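Local coordinates for antibiotic resistance protein (PDB 2VLI) that probably transfers phosphate from a nucleoside triphosphate to tunicamycin, giving resistance to that antibiotic, through a fold of the P-loop NTPase clan, at residues I7-P13 / S105-L111; L25-P30 / L171-P176; M40-L44 / P55-W61; A113-L119 / V135-L139. All coordinates share one frame; numbering follows the deposited sequence.

Contact 1 lies near the centre of the chain and is a beta pairing, so main-chain hydrogen bonds dominate it; the other three sit 16 to 18 Å from that centre and are only partly buried. Contacts 2 and 4 both border contact 1: Leu25, Leu29 and Leu171 pack on the isoleucines of strand 7-11, while Val118 and Leu139 meet Pro13 at its far end. Contact 3 touches none of the others and lies on the other side of the chain's centre from contact 2. Chemistry follows place. In contact 2 an arginine and a carbonyl tie the chain's last modelled residues to segment 25-30, whereas contacts 3 and 4 have no direct hydrogen bond across them.

Contact 1. Residues I7-P13 / S105-L111; sequences IIWINGP and SVHHFTL
Ile7, Trp9 and Leu111 give up the most surface where strand 7-11 runs parallel to strand 107-111, and each meets the neighbouring strand differently. Ile7 uses its CG2 branch, set anti to the backbone N, to touch Val106 CG1 at 3.6 Å. Trp9 lies on the opposite face of the sheet from Ile8 and Ile10. Its CB rests 3.8 Å from Val106 CG2, and its CD1 lies equally far from His108 CB, under helix 89-101. Leu111 brings CD1 to 3.9 Å from Ile10 CG2, and its CG lies 3.5 Å from Asn11 O.

The backbone ladder binds these pairs together. Trp9 is gripped twice: its N donates to His107 O at 2.8 Å with a nearly straight N-H (172°), and its O accepts from Phe109 N at 2.9 Å. Asn11 repeats the pattern with Phe109 O and Leu111 N, while its side-chain OD1 turns to Ile86 N.

Pairing strands 7-11 and 107-112, neighbours in the 2-3-1-4-5 sheet, is characteristic of this P-loop fold: buried peptide groups are satisfied between strands, and apolar branches pack on both faces, with the polar ends of Asn11 and Thr110 finding partners outside the pair, Thr110 OG1 at Phe147 O.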
loop_
_atom_site.group_PDB
_atom_site.type_symbol
_atom_site.label_atom_id
_atom_site.label_comp_id
_atom_site.label_asym_id
_atom_site.label_seq_id
_atom_site.Cartn_x
_atom_site.Cartn_y
_atom_site.Cartn_z
ATOM N N ILE A 7 5.887 19.870 -15.040
ATOM C CA ILE A 7 5.559 18.439 -15.205
ATOM C C ILE A 7 4.309 18.103 -14.382
ATOM O O ILE A 7 4.304 18.300 -13.158
ATOM C CB ILE A 7 6.764 17.550 -14.814
ATOM C CG1 ILE A 7 7.959 17.881 -15.735
ATOM C CG2 ILE A 7 6.422 16.052 -14.942
ATOM C CD1 ILE A 7 9.251 17.158 -15.377
ATOM N N ILE A 8 3.245 17.644 -15.044
ATOM C CA ILE A 8 1.979 17.318 -14.354
ATOM C C ILE A 8 1.852 15.796 -14.309
ATOM O O ILE A 8 1.679 15.182 -15.320
ATOM C CB ILE A 8 0.777 17.950 -15.043
ATOM C CG1 ILE A 8 0.999 19.450 -15.227
ATOM C CG2 ILE A 8 -0.475 17.731 -14.280
ATOM C CD1 ILE A 8 0.043 20.076 -16.234
ATOM N N TRP A 9 1.962 15.225 -13.117
ATOM C CA TRP A 9 2.121 13.802 -12.913
ATOM C C TRP A 9 0.837 13.344 -12.242
ATOM O O TRP A 9 0.513 13.794 -11.153
ATOM C CB TRP A 9 3.320 13.606 -12.010
ATOM C CG TRP A 9 3.575 12.213 -11.534
ATOM C CD1 TRP A 9 2.887 11.537 -10.569
ATOM C CD2 TRP A 9 4.667 11.358 -11.914
ATOM N NE1 TRP A 9 3.454 10.318 -10.343
ATOM C CE2 TRP A 9 4.562 10.181 -11.139
ATOM C CE3 TRP A 9 5.731 11.478 -12.815
ATOM C CZ2 TRP A 9 5.449 9.109 -11.271
ATOM C CZ3 TRP A 9 6.635 10.392 -12.931
ATOM C CH2 TRP A 9 6.476 9.232 -12.176
ATOM N N ILE A 10 0.078 12.512 -12.924
ATOM C CA ILE A 10 -1.254 12.164 -12.497
ATOM C C ILE A 10 -1.417 10.655 -12.306
ATOM O O ILE A 10 -1.422 9.891 -13.273
ATOM C CB ILE A 10 -2.308 12.658 -13.528
ATOM C CG1 ILE A 10 -2.189 14.165 -13.698
ATOM C CG2 ILE A 10 -3.739 12.236 -13.086
ATOM C CD1 ILE A 10 -2.886 14.718 -14.960
ATOM N N ASN A 11 -1.553 10.233 -11.053
ATOM C CA ASN A 11 -1.744 8.855 -10.710
ATOM C C ASN A 11 -3.229 8.606 -10.516
ATOM O O ASN A 11 -3.935 9.444 -9.977
ATOM C CB ASN A 11 -1.003 8.525 -9.434
ATOM C CG ASN A 11 -1.047 7.043 -9.095
ATOM O OD1 ASN A 11 -1.144 6.182 -9.980
ATOM N ND2 ASN A 11 -1.035 6.742 -7.816
ATOM N N GLY A 12 -3.682 7.446 -10.895
ATOM C CA GLY A 12 -5.120 7.174 -10.916
ATOM C C GLY A 12 -5.342 5.704 -10.736
ATOM O O GLY A 12 -4.403 4.923 -10.915
ATOM N N PRO A 13 -6.569 5.317 -10.354
ATOM C CA PRO A 13 -6.885 3.918 -10.137
ATOM C C PRO A 13 -7.322 3.201 -11.418
ATOM O O PRO A 13 -7.573 2.022 -11.358
ATOM C CB PRO A 13 -8.092 3.998 -9.209
ATOM C CG PRO A 13 -8.823 5.186 -9.707
ATOM C CD PRO A 13 -7.746 6.174 -10.104
ATOM N N SER A 105 11.217 18.542 -10.496
ATOM C CA SER A 105 10.197 18.932 -9.556
ATOM C C SER A 105 8.902 18.800 -10.306
ATOM O O SER A 105 8.702 19.464 -11.325
ATOM C CB SER A 105 10.415 20.362 -9.046
ATOM O OG SER A 105 9.795 20.511 -7.760
ATOM N N VAL A 106 8.060 17.897 -9.847
ATOM C CA VAL A 106 6.806 17.603 -10.526
ATOM C C VAL A 106 5.623 17.951 -9.640
ATOM O O VAL A 106 5.695 17.859 -8.424
ATOM C CB VAL A 106 6.704 16.123 -11.079
ATOM C CG1 VAL A 106 8.025 15.680 -11.702
ATOM C CG2 VAL A 106 6.236 15.132 -10.048
ATOM N N HIS A 107 4.529 18.319 -10.289
ATOM C CA HIS A 107 3.243 18.448 -9.634
ATOM C C HIS A 107 2.543 17.112 -9.669
ATOM O O HIS A 107 1.992 16.707 -10.695
ATOM C CB HIS A 107 2.402 19.464 -10.378
ATOM C CG HIS A 107 2.995 20.832 -10.383
ATOM N ND1 HIS A 107 2.853 21.709 -9.325
ATOM C CD2 HIS A 107 3.736 21.481 -11.316
ATOM C CE1 HIS A 107 3.466 22.842 -9.611
ATOM N NE2 HIS A 107 3.996 22.738 -10.820
ATOM N N HIS A 108 2.568 16.433 -8.544
ATOM C CA HIS A 108 2.071 15.117 -8.462
ATOM C C HIS A 108 0.740 15.014 -7.710
ATOM O O HIS A 108 0.568 15.555 -6.603
ATOM C CB HIS A 108 3.107 14.188 -7.913
ATOM C CG HIS A 108 3.652 14.571 -6.592
ATOM N ND1 HIS A 108 3.087 14.150 -5.410
ATOM C CD2 HIS A 108 4.737 15.307 -6.256
ATOM C CE1 HIS A 108 3.807 14.613 -4.399
ATOM N NE2 HIS A 108 4.823 15.308 -4.890
ATOM N N PHE A 109 -0.167 14.302 -8.342
ATOM C CA PHE A 109 -1.538 14.148 -7.913
ATOM C C PHE A 109 -1.933 12.717 -7.976
ATOM O O PHE A 109 -1.482 11.976 -8.885
ATOM C CB PHE A 109 -2.484 14.918 -8.866
ATOM C CG PHE A 109 -2.217 16.372 -8.940
ATOM C CD1 PHE A 109 -2.590 17.212 -7.886
ATOM C CD2 PHE A 109 -1.529 16.926 -10.033
ATOM C CE1 PHE A 109 -2.340 18.554 -7.943
ATOM C CE2 PHE A 109 -1.266 18.272 -10.088
ATOM C CZ PHE A 109 -1.672 19.099 -9.075
ATOM N N THR A 110 -2.837 12.316 -7.067
ATOM C CA THR A 110 -3.516 11.012 -7.103
ATOM C C THR A 110 -5.028 11.259 -7.132
ATOM O O THR A 110 -5.546 12.017 -6.326
ATOM C CB THR A 110 -3.099 10.139 -5.905
ATOM O OG1 THR A 110 -1.700 9.836 -6.022
ATOM C CG2 THR A 110 -3.878 8.805 -5.813
ATOM N N LEU A 111 -5.694 10.693 -8.133
ATOM C CA LEU A 111 -7.147 10.810 -8.268
ATOM C C LEU A 111 -7.824 9.872 -7.352
ATOM O O LEU A 111 -7.613 8.661 -7.418
ATOM C CB LEU A 111 -7.580 10.507 -9.682
ATOM C CG LEU A 111 -6.841 11.337 -10.717
ATOM C CD1 LEU A 111 -7.405 11.144 -12.112
ATOM C CD2 LEU A 111 -6.835 12.809 -10.328
HETATM O O HOH W 1 7.016 20.848 -12.606
#

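Contact 2. Residues L25-P30 / L171-P176; sequences LHERLP and LTLAPP
Arg28, on the segment 25-30, meets the C-terminal run Leu171-Pro176 along its whole side chain. CB starts 3.6 Å from Ala174 O, and CG and CD pass the same oxygen slightly farther off, CD also nearing Pro176 CA. The chain is extended until a bend at chi3 (55°) swings the guanidinium across the carbonyl. There NE donates to Ala174 O at 2.7 Å, with the oxygen lying in the guanidinium plane, and NH2 adds a weak second bond to it at 3.0 Å. CZ is sandwiched: Leu173 CD1 sits 3.7 Å from it over the centre of one face, and the Pro176 ring covers the other, its CD displaced toward the rim. NH1, at the tip, turns to helix 158-169, where it forms a salt bridge with Glu163 and a hydrogen bond with Gln159.

The main chain answers in kind, for Arg28 O accepts from Ala174 N at 2.8 Å, so that residues 28 and 174 are joined in both directions. Beneath, Leu29 CD2 meets Leu171 CD1 at 3.6 Å, and Leu173 CD2 reaches Leu29 CG and Leu25 CD2.

One arginine thus joins this segment, helix 158-169 and the outgoing tail; flanked on both faces and bonded at its edge, its guanidinium is fixed in rotation, and the nearby carboxylate would favour its positive charge.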
loop_
_atom_site.group_PDB
_atom_site.type_symbol
_atom_site.label_atom_id
_atom_site.label_comp_id
_atom_site.label_asym_id
_atom_site.label_seq_id
_atom_site.Cartn_x
_atom_site.Cartn_y
_atom_site.Cartn_z
ATOM N N LEU A 25 -6.191 17.587 -20.550
ATOM C CA LEU A 25 -5.242 18.609 -20.195
ATOM C C LEU A 25 -4.391 18.888 -21.397
ATOM O O LEU A 25 -4.048 20.031 -21.672
ATOM C CB LEU A 25 -4.307 18.162 -19.070
ATOM C CG LEU A 25 -4.769 18.376 -17.639
ATOM C CD1 LEU A 25 -3.961 17.477 -16.709
ATOM C CD2 LEU A 25 -4.685 19.867 -17.242
ATOM N N HIS A 26 -4.011 17.820 -22.079
ATOM C CA HIS A 26 -3.198 17.933 -23.279
ATOM C C HIS A 26 -3.884 18.824 -24.321
ATOM O O HIS A 26 -3.258 19.741 -24.850
ATOM C CB HIS A 26 -2.911 16.572 -23.876
ATOM C CG HIS A 26 -2.131 16.649 -25.152
ATOM N ND1 HIS A 26 -0.989 17.407 -25.269
ATOM C CD2 HIS A 26 -2.375 16.133 -26.384
ATOM C CE1 HIS A 26 -0.530 17.311 -26.506
ATOM N NE2 HIS A 26 -1.356 16.544 -27.203
ATOM N N GLU A 27 -5.166 18.553 -24.569
ATOM C CA GLU A 27 -5.953 19.297 -25.580
ATOM C C GLU A 27 -6.090 20.776 -25.245
ATOM O O GLU A 27 -6.340 21.580 -26.133
ATOM C CB GLU A 27 -7.352 18.743 -25.721
ATOM C CG GLU A 27 -7.512 17.314 -26.181
ATOM C CD GLU A 27 -8.994 16.837 -26.049
ATOM O OE1 GLU A 27 -9.743 17.354 -25.161
ATOM O OE2 GLU A 27 -9.431 15.960 -26.850
ATOM N N ARG A 28 -5.916 21.136 -23.970
ATOM C CA ARG A 28 -6.106 22.518 -23.511
ATOM C C ARG A 28 -4.862 23.221 -23.007
ATOM O O ARG A 28 -4.940 24.345 -22.492
ATOM C CB ARG A 28 -7.199 22.547 -22.458
ATOM C CG ARG A 28 -8.501 21.956 -22.997
ATOM C CD ARG A 28 -9.649 22.020 -22.022
ATOM N NE ARG A 28 -9.872 23.379 -21.556
ATOM C CZ ARG A 28 -10.642 23.710 -20.520
ATOM N NH1 ARG A 28 -11.296 22.774 -19.852
ATOM N NH2 ARG A 28 -10.758 24.981 -20.159
ATOM N N LEU A 29 -3.710 22.570 -23.156
ATOM C CA LEU A 29 -2.424 23.197 -22.905
ATOM C C LEU A 29 -1.589 23.141 -24.165
ATOM O O LEU A 29 -0.863 22.162 -24.380
ATOM C CB LEU A 29 -1.663 22.458 -21.793
ATOM C CG LEU A 29 -2.155 22.712 -20.381
ATOM C CD1 LEU A 29 -1.565 21.648 -19.453
ATOM C CD2 LEU A 29 -1.786 24.133 -19.939
ATOM N N PRO A 30 -1.655 24.193 -25.003
ATOM C CA PRO A 30 -0.839 24.150 -26.223
ATOM C C PRO A 30 0.658 24.035 -25.927
ATOM O O PRO A 30 1.174 24.655 -24.964
ATOM C CB PRO A 30 -1.203 25.481 -26.948
ATOM C CG PRO A 30 -2.548 25.864 -26.378
ATOM C CD PRO A 30 -2.437 25.442 -24.907
ATOM N N LEU A 171 -1.779 27.118 -13.832
ATOM C CA LEU A 171 -1.749 27.096 -15.291
ATOM C C LEU A 171 -3.072 27.552 -15.869
ATOM O O LEU A 171 -4.139 27.199 -15.368
ATOM C CB LEU A 171 -1.449 25.678 -15.810
ATOM C CG LEU A 171 0.003 25.201 -15.993
ATOM C CD1 LEU A 171 -0.006 23.927 -16.829
ATOM C CD2 LEU A 171 0.905 26.276 -16.649
ATOM N N THR A 172 -2.984 28.304 -16.961
ATOM C CA THR A 172 -4.158 28.773 -17.695
ATOM C C THR A 172 -4.475 27.798 -18.804
ATOM O O THR A 172 -3.608 27.497 -19.606
ATOM C CB THR A 172 -3.888 30.207 -18.254
ATOM O OG1 THR A 172 -4.130 31.149 -17.198
ATOM C CG2 THR A 172 -4.774 30.529 -19.464
ATOM N N LEU A 173 -5.692 27.273 -18.809
ATOM C CA LEU A 173 -6.141 26.381 -19.855
ATOM C C LEU A 173 -6.731 27.160 -21.035
ATOM O O LEU A 173 -7.424 28.177 -20.858
ATOM C CB LEU A 173 -7.185 25.387 -19.329
ATOM C CG LEU A 173 -6.768 24.356 -18.265
ATOM C CD1 LEU A 173 -7.859 23.351 -18.106
ATOM C CD2 LEU A 173 -5.448 23.673 -18.629
ATOM N N ALA A 174 -6.438 26.686 -22.239
ATOM C CA ALA A 174 -7.202 27.081 -23.419
ATOM C C ALA A 174 -8.633 26.587 -23.228
ATOM O O ALA A 174 -8.868 25.710 -22.431
ATOM C CB ALA A 174 -6.597 26.495 -24.677
ATOM N N PRO A 175 -9.608 27.188 -23.927
ATOM C CA PRO A 175 -11.004 26.747 -23.776
ATOM C C PRO A 175 -11.251 25.346 -24.352
ATOM O O PRO A 175 -10.448 24.879 -25.168
ATOM C CB PRO A 175 -11.799 27.816 -24.543
ATOM C CG PRO A 175 -10.807 28.458 -25.477
ATOM C CD PRO A 175 -9.462 28.332 -24.847
ATOM N N PRO A 176 -12.334 24.662 -23.912
ATOM C CA PRO A 176 -12.643 23.294 -24.392
ATOM C C PRO A 176 -12.851 23.144 -25.905
ATOM O O PRO A 176 -13.124 22.028 -26.378
ATOM C CB PRO A 176 -13.939 22.941 -23.652
ATOM C CG PRO A 176 -14.006 23.880 -22.482
ATOM C CD PRO A 176 -13.294 25.118 -22.883
#

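Contact 3. Residues M40-L44 / P55-W61; sequences MGQAL and PQEHPMW
Leu44 gives up the most surface between helix 38-46 and the segment leading into helix 61-75; Trp61, Pro55 and Gly41 come next. Leu44 CD1 drops onto the main chain at the start of that second helix, 3.5 Å from Trp61 CA, while CD2 touches CB of selenomethionine Met60 at 4.0 Å. The indole of Trp61 presents its edge: CD1 lies 3.5 Å from Gly41 N, with CB of selenomethionine Met40 nearby. Gly41 also lets Pro55 come close, and Pro55 CB rests 3.5 Å from Gly41 O. From the next residue, Gln42 folds its NE2 back over Pro55 CG.

A CH-pi contact is made by Leu44 CB, which stands 4.0 Å from the centroid of the His58 ring, over its face.

Polar bonding stays within each segment or goes beyond both. His58, whose CG is anti to the backbone N (chi1 -172°), turns ND1 in its ring plane to accept from Met60 N at 2.9 Å, capping the turn before helix 61-75. Trp61 NE1 is bonded to Pro37 O.

No hydrogen bond crosses directly, and the fit is mainly one of shape, a glycine notch accepting a proline and an indole edge; Thr48 OG1, bonded to both Leu44 O and His58 NE2, ties the segments indirectly.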
loop_
_atom_site.group_PDB
_atom_site.type_symbol
_atom_site.label_atom_id
_atom_site.label_comp_id
_atom_site.label_asym_id
_atom_site.label_seq_id
_atom_site.Cartn_x
_atom_site.Cartn_y
_atom_site.Cartn_z
HETATM N N MSE A 40 8.014 2.500 -21.947
HETATM C CA MSE A 40 9.285 1.964 -21.445
HETATM C C MSE A 40 9.071 0.554 -20.936
HETATM O O MSE A 40 9.956 -0.314 -21.067
HETATM C CB MSE A 40 9.866 2.826 -20.343
HETATM C CG MSE A 40 11.216 2.302 -19.868
HETATM SE SE MSE A 40 12.612 2.316 -21.354
HETATM C CE MSE A 40 12.744 4.217 -21.519
ATOM N N GLY A 41 7.904 0.301 -20.338
ATOM C CA GLY A 41 7.587 -1.036 -19.941
ATOM C C GLY A 41 7.524 -1.987 -21.116
ATOM O O GLY A 41 7.993 -3.092 -21.031
ATOM N N GLN A 42 6.920 -1.582 -22.220
ATOM C CA GLN A 42 6.806 -2.489 -23.364
ATOM C C GLN A 42 8.160 -2.849 -24.006
ATOM O O GLN A 42 8.357 -3.962 -24.490
ATOM C CB GLN A 42 5.858 -1.899 -24.384
ATOM C CG GLN A 42 4.453 -1.771 -23.772
ATOM C CD GLN A 42 3.857 -3.135 -23.349
ATOM O OE1 GLN A 42 3.674 -4.014 -24.195
ATOM N NE2 GLN A 42 3.566 -3.307 -22.050
ATOM N N ALA A 43 9.071 -1.889 -23.991
ATOM C CA ALA A 43 10.437 -2.054 -24.488
ATOM C C ALA A 43 11.131 -3.037 -23.600
ATOM O O ALA A 43 11.700 -4.035 -24.065
ATOM C CB ALA A 43 11.166 -0.711 -24.464
ATOM N N LEU A 44 11.040 -2.828 -22.294
ATOM C CA LEU A 44 11.732 -3.741 -21.397
ATOM C C LEU A 44 11.213 -5.197 -21.401
ATOM O O LEU A 44 11.981 -6.170 -21.239
ATOM C CB LEU A 44 11.727 -3.161 -20.000
ATOM C CG LEU A 44 12.568 -1.893 -19.853
ATOM C CD1 LEU A 44 12.081 -1.168 -18.588
ATOM C CD2 LEU A 44 14.104 -2.173 -19.787
ATOM N N PRO A 55 4.887 -5.378 -16.815
ATOM C CA PRO A 55 6.075 -4.655 -17.293
ATOM C C PRO A 55 6.535 -3.580 -16.325
ATOM O O PRO A 55 7.724 -3.413 -16.153
ATOM C CB PRO A 55 5.594 -4.033 -18.605
ATOM C CG PRO A 55 4.600 -4.954 -19.098
ATOM C CD PRO A 55 3.844 -5.405 -17.855
ATOM N N GLN A 56 5.596 -2.906 -15.647
ATOM C CA GLN A 56 5.959 -1.859 -14.697
ATOM C C GLN A 56 6.511 -2.388 -13.400
ATOM O O GLN A 56 6.870 -1.608 -12.529
ATOM C CB GLN A 56 4.784 -0.932 -14.407
ATOM C CG GLN A 56 4.152 -0.385 -15.646
ATOM C CD GLN A 56 3.280 0.821 -15.363
ATOM O OE1 GLN A 56 2.673 0.930 -14.276
ATOM N NE2 GLN A 56 3.231 1.754 -16.330
ATOM N N GLU A 57 6.645 -3.700 -13.295
ATOM C CA GLU A 57 7.401 -4.333 -12.203
ATOM C C GLU A 57 8.812 -4.741 -12.605
ATOM O O GLU A 57 9.548 -5.297 -11.789
ATOM C CB GLU A 57 6.664 -5.578 -11.708
ATOM C CG GLU A 57 5.183 -5.348 -11.427
ATOM C CD GLU A 57 4.876 -4.837 -10.036
ATOM O OE1 GLU A 57 5.834 -4.633 -9.242
ATOM O OE2 GLU A 57 3.657 -4.631 -9.743
ATOM N N HIS A 58 9.197 -4.470 -13.854
ATOM C CA HIS A 58 10.555 -4.764 -14.310
ATOM C C HIS A 58 11.495 -3.908 -13.480
ATOM O O HIS A 58 11.275 -2.714 -13.342
ATOM C CB HIS A 58 10.689 -4.437 -15.788
ATOM C CG HIS A 58 11.991 -4.873 -16.397
ATOM N ND1 HIS A 58 13.212 -4.357 -16.013
ATOM C CD2 HIS A 58 12.258 -5.799 -17.349
ATOM C CE1 HIS A 58 14.170 -4.928 -16.723
ATOM N NE2 HIS A 58 13.614 -5.796 -17.552
ATOM N N PRO A 59 12.537 -4.495 -12.901
ATOM C CA PRO A 59 13.490 -3.736 -12.118
ATOM C C PRO A 59 14.137 -2.504 -12.751
ATOM O O PRO A 59 14.571 -1.626 -12.053
ATOM C CB PRO A 59 14.562 -4.778 -11.813
ATOM C CG PRO A 59 13.828 -6.061 -11.786
ATOM C CD PRO A 59 12.849 -5.940 -12.881
HETATM N N MSE A 60 14.249 -2.461 -14.074
HETATM C CA MSE A 60 14.837 -1.322 -14.798
HETATM C C MSE A 60 13.787 -0.262 -15.201
HETATM O O MSE A 60 14.157 0.821 -15.630
HETATM C CB MSE A 60 15.531 -1.819 -16.091
HETATM C CG MSE A 60 16.617 -2.862 -15.859
HETATM SE SE MSE A 60 17.923 -2.162 -14.583
HETATM C CE MSE A 60 18.640 -0.983 -15.790
ATOM N N TRP A 61 12.504 -0.569 -15.048
ATOM C CA TRP A 61 11.443 0.340 -15.449
ATOM C C TRP A 61 11.506 1.683 -14.745
ATOM O O TRP A 61 11.566 2.730 -15.383
ATOM C CB TRP A 61 10.061 -0.277 -15.230
ATOM C CG TRP A 61 8.968 0.659 -15.669
ATOM C CD1 TRP A 61 8.608 0.939 -16.945
ATOM C CD2 TRP A 61 8.110 1.444 -14.837
ATOM N NE1 TRP A 61 7.583 1.811 -16.971
ATOM C CE2 TRP A 61 7.232 2.129 -15.688
ATOM C CE3 TRP A 61 7.944 1.569 -13.455
ATOM C CZ2 TRP A 61 6.256 2.984 -15.211
ATOM C CZ3 TRP A 61 6.964 2.433 -12.982
ATOM C CH2 TRP A 61 6.135 3.118 -13.854
#

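Contact 4. Residues A113-L119 / V135-L139; sequences APLNVVL and VEDRL
Helices 115-119 and 135-139 cross at 122° with their axes 10.5 Å apart at the nearest, and Pro114 occupies the N-cap position of the first. Val135 fits among three residues of the other helix. Its CG1, anti to the backbone N (chi1 174°), presses on Leu115 CD1 at 3.4 Å, tighter than usual for two methyls, and also meets Val118 CG1. The other branch, CG2, takes Leu119 CD2 at 3.7 Å.

One turn on, Leu139 divides its methyls. CD1 reaches the helix start, 3.6 Å from Leu115 CA and close to Ala113 O, whereas CD2 meets Val118 CG2 tip to tip at 4.0 Å. Glu136 bends at chi2 and brings OE1 against Leu115, 3.6 Å from CD2.

Elsewhere on helix 132-142, Asp137 makes a salt bridge with Arg93 of the second subunit. Apolar side chains, joined by the Glu136 carboxylate, thus make the contact within the chain, while Asp137 offers its charge to the second subunit.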
loop_
_atom_site.group_PDB
_atom_site.type_symbol
_atom_site.label_atom_id
_atom_site.label_comp_id
_atom_site.label_asym_id
_atom_site.label_seq_id
_atom_site.Cartn_x
_atom_site.Cartn_y
_atom_site.Cartn_z
ATOM N N ALA A 113 -11.243 8.471 -6.887
ATOM C CA ALA A 113 -12.423 8.326 -7.684
ATOM C C ALA A 113 -13.437 7.464 -6.972
ATOM O O ALA A 113 -13.063 6.570 -6.231
ATOM C CB ALA A 113 -12.063 7.725 -9.040
ATOM N N PRO A 114 -14.747 7.721 -7.216
ATOM C CA PRO A 114 -15.813 6.930 -6.628
ATOM C C PRO A 114 -15.788 5.463 -7.055
ATOM O O PRO A 114 -15.473 5.144 -8.226
ATOM C CB PRO A 114 -17.084 7.618 -7.149
ATOM C CG PRO A 114 -16.659 9.009 -7.380
ATOM C CD PRO A 114 -15.283 8.863 -7.980
ATOM N N LEU A 115 -16.078 4.569 -6.107
ATOM C CA LEU A 115 -16.034 3.126 -6.390
ATOM C C LEU A 115 -16.871 2.738 -7.666
ATOM O O LEU A 115 -16.428 1.961 -8.497
ATOM C CB LEU A 115 -16.485 2.326 -5.186
ATOM C CG LEU A 115 -16.600 0.827 -5.294
ATOM C CD1 LEU A 115 -15.284 0.188 -5.752
ATOM C CD2 LEU A 115 -17.172 0.255 -3.955
ATOM N N ASN A 116 -18.071 3.277 -7.790
ATOM C CA ASN A 116 -18.945 2.896 -8.875
ATOM C C ASN A 116 -18.368 3.320 -10.227
ATOM O O ASN A 116 -18.467 2.568 -11.200
ATOM C CB ASN A 116 -20.338 3.492 -8.630
ATOM C CG ASN A 116 -20.419 4.974 -8.924
ATOM O OD1 ASN A 116 -20.926 5.361 -9.993
ATOM N ND2 ASN A 116 -19.945 5.818 -8.012
ATOM N N VAL A 117 -17.706 4.487 -10.262
ATOM C CA VAL A 117 -17.062 4.995 -11.468
ATOM C C VAL A 117 -15.920 4.072 -11.894
ATOM O O VAL A 117 -15.773 3.753 -13.098
ATOM C CB VAL A 117 -16.616 6.439 -11.297
ATOM C CG1 VAL A 117 -15.585 6.904 -12.397
ATOM C CG2 VAL A 117 -17.854 7.357 -11.219
ATOM N N VAL A 118 -15.145 3.602 -10.924
ATOM C CA VAL A 118 -14.052 2.690 -11.234
ATOM C C VAL A 118 -14.600 1.325 -11.693
ATOM O O VAL A 118 -14.121 0.759 -12.669
ATOM C CB VAL A 118 -13.089 2.510 -10.063
ATOM C CG1 VAL A 118 -11.998 1.537 -10.452
ATOM C CG2 VAL A 118 -12.479 3.864 -9.653
ATOM N N LEU A 119 -15.591 0.808 -10.994
ATOM C CA LEU A 119 -16.131 -0.484 -11.312
ATOM C C LEU A 119 -16.750 -0.447 -12.689
ATOM O O LEU A 119 -16.606 -1.385 -13.450
ATOM C CB LEU A 119 -17.203 -0.883 -10.321
ATOM C CG LEU A 119 -16.729 -1.373 -8.980
ATOM C CD1 LEU A 119 -17.955 -1.630 -8.152
ATOM C CD2 LEU A 119 -15.828 -2.603 -9.161
ATOM N N VAL A 135 -11.108 -3.918 -5.643
ATOM C CA VAL A 135 -11.153 -2.547 -6.145
ATOM C C VAL A 135 -11.198 -1.560 -4.960
ATOM O O VAL A 135 -10.425 -0.598 -4.915
ATOM C CB VAL A 135 -12.377 -2.347 -7.098
ATOM C CG1 VAL A 135 -12.534 -0.895 -7.513
ATOM C CG2 VAL A 135 -12.273 -3.342 -8.350
ATOM N N GLU A 136 -12.116 -1.812 -4.012
ATOM C CA GLU A 136 -12.253 -0.960 -2.863
ATOM C C GLU A 136 -10.955 -0.930 -2.061
ATOM O O GLU A 136 -10.573 0.140 -1.624
ATOM C CB GLU A 136 -13.450 -1.344 -1.991
ATOM C CG GLU A 136 -13.588 -0.428 -0.773
ATOM C CD GLU A 136 -14.059 1.016 -1.065
ATOM O OE1 GLU A 136 -14.223 1.423 -2.226
ATOM O OE2 GLU A 136 -14.274 1.776 -0.069
ATOM N N ASP A 137 -10.243 -2.050 -1.933
ATOM C CA ASP A 137 -8.952 -2.080 -1.213
ATOM C C ASP A 137 -7.991 -1.102 -1.872
ATOM O O ASP A 137 -7.292 -0.409 -1.206
ATOM C CB ASP A 137 -8.251 -3.438 -1.283
ATOM C CG ASP A 137 -8.868 -4.493 -0.425
ATOM O OD1 ASP A 137 -9.572 -4.159 0.565
ATOM O OD2 ASP A 137 -8.576 -5.695 -0.727
ATOM N N ARG A 138 -7.938 -1.114 -3.216
ATOM C CA ARG A 138 -7.072 -0.242 -3.957
ATOM C C ARG A 138 -7.401 1.226 -3.752
ATOM O O ARG A 138 -6.507 2.062 -3.602
ATOM C CB ARG A 138 -7.130 -0.543 -5.475
ATOM C CG ARG A 138 -6.205 0.313 -6.267
ATOM C CD ARG A 138 -4.957 -0.466 -6.668
ATOM N NE ARG A 138 -4.420 -1.243 -5.536
ATOM C CZ ARG A 138 -4.293 -2.572 -5.494
ATOM N NH1 ARG A 138 -3.806 -3.156 -4.390
ATOM N NH2 ARG A 138 -4.638 -3.334 -6.546
ATOM N N LEU A 139 -8.684 1.552 -3.810
ATOM C CA LEU A 139 -9.120 2.918 -3.668
ATOM C C LEU A 139 -8.835 3.418 -2.230
ATOM O O LEU A 139 -8.463 4.563 -2.028
ATOM C CB LEU A 139 -10.602 3.017 -3.934
ATOM C CG LEU A 139 -11.048 2.577 -5.347
ATOM C CD1 LEU A 139 -12.497 2.976 -5.528
ATOM C CD2 LEU A 139 -10.152 3.097 -6.453
#